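PDB 4GCV: putative transcription protein from Pseudomonas aeruginosa PAO1, which probably binds DNA as a transcriptional regulator of the HxlR-like helix-turn-helix family, with a putative role in sensing oxidative stress. Local coordinates for residues Ser16-Glu22 with Phe96-Gly100. The protein carries 2 engineered substitutions. Residues are numbered along the deposited sequence; the frame is centred on the assembly and turned at random.
Sequences SLERVGE and FVAWG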
loop_
_atom_site.group_PDB
_atom_site.type_symbol
_atom_site.label_atom_id
_atom_site.label_comp_id
_atom_site.label_asym_id
_atom_site.label_seq_id
_atom_site.Cartn_x
_atom_site.Cartn_y
_atom_site.Cartn_z
ATOM N N SER B 16 -4.834 8.709 -9.926
ATOM C CA SER B 16 -5.346 7.724 -8.968
ATOM C C SER B 16 -4.513 7.675 -7.693
ATOM O O SER B 16 -5.065 7.576 -6.608
ATOM C CB SER B 16 -5.335 6.317 -9.552
ATOM O OG SER B 16 -6.290 6.182 -10.568
ATOM N N LEU B 17 -3.196 7.721 -7.845
ATOM C CA LEU B 17 -2.301 7.582 -6.735
ATOM C C LEU B 17 -2.303 8.855 -5.905
ATOM O O LEU B 17 -2.192 8.787 -4.689
ATOM C CB LEU B 17 -0.887 7.165 -7.180
ATOM C CG LEU B 17 -0.725 5.715 -7.726
ATOM C CD1 LEU B 17 0.720 5.454 -8.263
ATOM C CD2 LEU B 17 -1.111 4.637 -6.702
ATOM N N GLU B 18 -2.462 10.006 -6.542
ATOM C CA GLU B 18 -2.620 11.270 -5.771
ATOM C C GLU B 18 -3.910 11.268 -4.996
ATOM O O GLU B 18 -3.950 11.690 -3.851
ATOM C CB GLU B 18 -2.524 12.506 -6.662
ATOM C CG GLU B 18 -1.084 12.791 -7.145
ATOM C CD GLU B 18 -1.027 13.861 -8.228
ATOM O OE1 GLU B 18 -1.951 13.933 -9.094
ATOM O OE2 GLU B 18 -0.042 14.630 -8.220
ATOM N N ARG B 19 -4.950 10.725 -5.618
ATOM C CA ARG B 19 -6.277 10.684 -5.026
ATOM C C ARG B 19 -6.275 9.818 -3.762
ATOM O O ARG B 19 -7.068 10.004 -2.853
ATOM C CB ARG B 19 -7.262 10.151 -6.063
ATOM C CG ARG B 19 -8.699 10.339 -5.711
ATOM C CD ARG B 19 -9.588 10.369 -6.926
ATOM N NE ARG B 19 -10.976 10.457 -6.483
ATOM C CZ ARG B 19 -11.942 9.614 -6.839
ATOM N NH1 ARG B 19 -11.686 8.594 -7.665
ATOM N NH2 ARG B 19 -13.173 9.798 -6.374
ATOM N N VAL B 20 -5.324 8.892 -3.696
ATOM C CA VAL B 20 -5.278 7.939 -2.622
ATOM C C VAL B 20 -4.142 8.358 -1.675
ATOM O O VAL B 20 -3.902 7.723 -0.653
ATOM C CB VAL B 20 -5.167 6.510 -3.243
ATOM C CG1 VAL B 20 -3.715 6.058 -3.419
ATOM C CG2 VAL B 20 -6.034 5.492 -2.501
ATOM N N GLY B 21 -3.456 9.455 -1.998
ATOM C CA GLY B 21 -2.435 10.041 -1.086
ATOM C C GLY B 21 -1.049 9.398 -1.055
ATOM O O GLY B 21 -0.283 9.673 -0.124
ATOM N N GLU B 22 -0.685 8.605 -2.079
ATOM C CA GLU B 22 0.631 7.926 -2.134
ATOM C C GLU B 22 1.617 8.276 -3.250
ATOM O O GLU B 22 2.703 7.716 -3.291
ATOM C CB GLU B 22 0.438 6.407 -2.276
ATOM C CG GLU B 22 -0.301 5.792 -1.141
ATOM C CD GLU B 22 0.484 5.823 0.163
ATOM O OE1 GLU B 22 1.751 5.784 0.183
ATOM O OE2 GLU B 22 -0.220 5.878 1.161
ATOM N N PHE B 96 0.944 -0.551 -4.910
ATOM C CA PHE B 96 0.141 0.607 -5.293
ATOM C C PHE B 96 0.216 0.768 -6.794
ATOM O O PHE B 96 -0.771 1.156 -7.412
ATOM C CB PHE B 96 0.615 1.916 -4.643
ATOM C CG PHE B 96 -0.046 2.208 -3.298
ATOM C CD1 PHE B 96 -1.312 2.760 -3.238
ATOM C CD2 PHE B 96 0.601 1.885 -2.094
ATOM C CE1 PHE B 96 -1.925 3.013 -1.995
ATOM C CE2 PHE B 96 -0.031 2.128 -0.866
ATOM C CZ PHE B 96 -1.269 2.699 -0.823
ATOM N N VAL B 97 1.384 0.493 -7.395
ATOM C CA VAL B 97 1.412 0.620 -8.820
ATOM C C VAL B 97 0.627 -0.420 -9.616
ATOM O O VAL B 97 -0.015 -0.046 -10.563
ATOM C CB VAL B 97 2.773 1.080 -9.451
ATOM C CG1 VAL B 97 3.822 1.593 -8.455
ATOM C CG2 VAL B 97 3.251 0.234 -10.566
ATOM N N ALA B 98 0.626 -1.679 -9.159
ATOM C CA ALA B 98 -0.114 -2.748 -9.761
ATOM C C ALA B 98 -1.602 -2.383 -9.636
ATOM O O ALA B 98 -2.364 -2.537 -10.598
ATOM C CB ALA B 98 0.196 -4.125 -9.090
ATOM N N TRP B 99 -1.987 -1.872 -8.473
ATOM C CA TRP B 99 -3.319 -1.323 -8.264
ATOM C C TRP B 99 -3.707 -0.207 -9.256
ATOM O O TRP B 99 -4.772 -0.288 -9.850
ATOM C CB TRP B 99 -3.463 -0.783 -6.856
ATOM C CG TRP B 99 -4.758 -0.117 -6.643
ATOM C CD1 TRP B 99 -5.974 -0.719 -6.449
ATOM C CD2 TRP B 99 -4.990 1.290 -6.616
ATOM N NE1 TRP B 99 -6.957 0.251 -6.296
ATOM C CE2 TRP B 99 -6.367 1.489 -6.390
ATOM C CE3 TRP B 99 -4.151 2.418 -6.727
ATOM C CZ2 TRP B 99 -6.931 2.766 -6.282
ATOM C CZ3 TRP B 99 -4.728 3.682 -6.628
ATOM C CH2 TRP B 99 -6.102 3.838 -6.410
ATOM N N GLY B 100 -2.864 0.814 -9.383
ATOM C CA GLY B 100 -3.076 1.945 -10.265
ATOM C C GLY B 100 -3.149 1.506 -11.725
ATOM O O GLY B 100 -3.922 2.040 -12.492
HETATM O O HOH W 1 -5.723 4.027 -11.632
#
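Leu17 and Val20 meet both Phe96 and Trp99, and Glu22 lies on the Phe96 ring, where the last turn of helix 12-19 and the turn that follows it pack on helix 84-101 in this HxlR-like winged helix-turn-helix protein. The main bump is the Leu17 methyl CD2, which enters the hollow between the two aromatic side chains. It touches Phe96 CB at 3.8 Å and lies at the edge of the indole, near its plane, 3.7 Å from Trp99 CZ3. Trp99 CG stands anti to its own backbone nitrogen (chi1 175°), which swings the six-membered ring outward, across to Ser16 and Leu17. Val20 CG1 fills the notch beside Leu17, 3.8 Å from Phe96 CE1, and also reaches Trp99.

Helix 12-19 ends in a Schellman motif with Gly21 at positive phi, and the turn carries Glu22 back over Phe96. There Glu22 CG makes a CH-pi contact 3.5 Å from the ring centroid; a bend at chi2 (-68°) turns the carboxylate to stack over the CZ-CE2 rim, their planes 23° apart. The carboxylate oxygens hydrogen-bond to glycerol, probably from the crystallisation liquor. Ile26 of helix 23-33 packs against both Leu17 and Phe96, while the second subunit adds Val92 against Phe96 and Phe89 edge-to-face with Trp99, whose NE1 bonds to Lys85 O there. Ser16 OG, also bonded to Lys85 NZ of that subunit, shares a water that donates to Gly100 O at 2.8 Å.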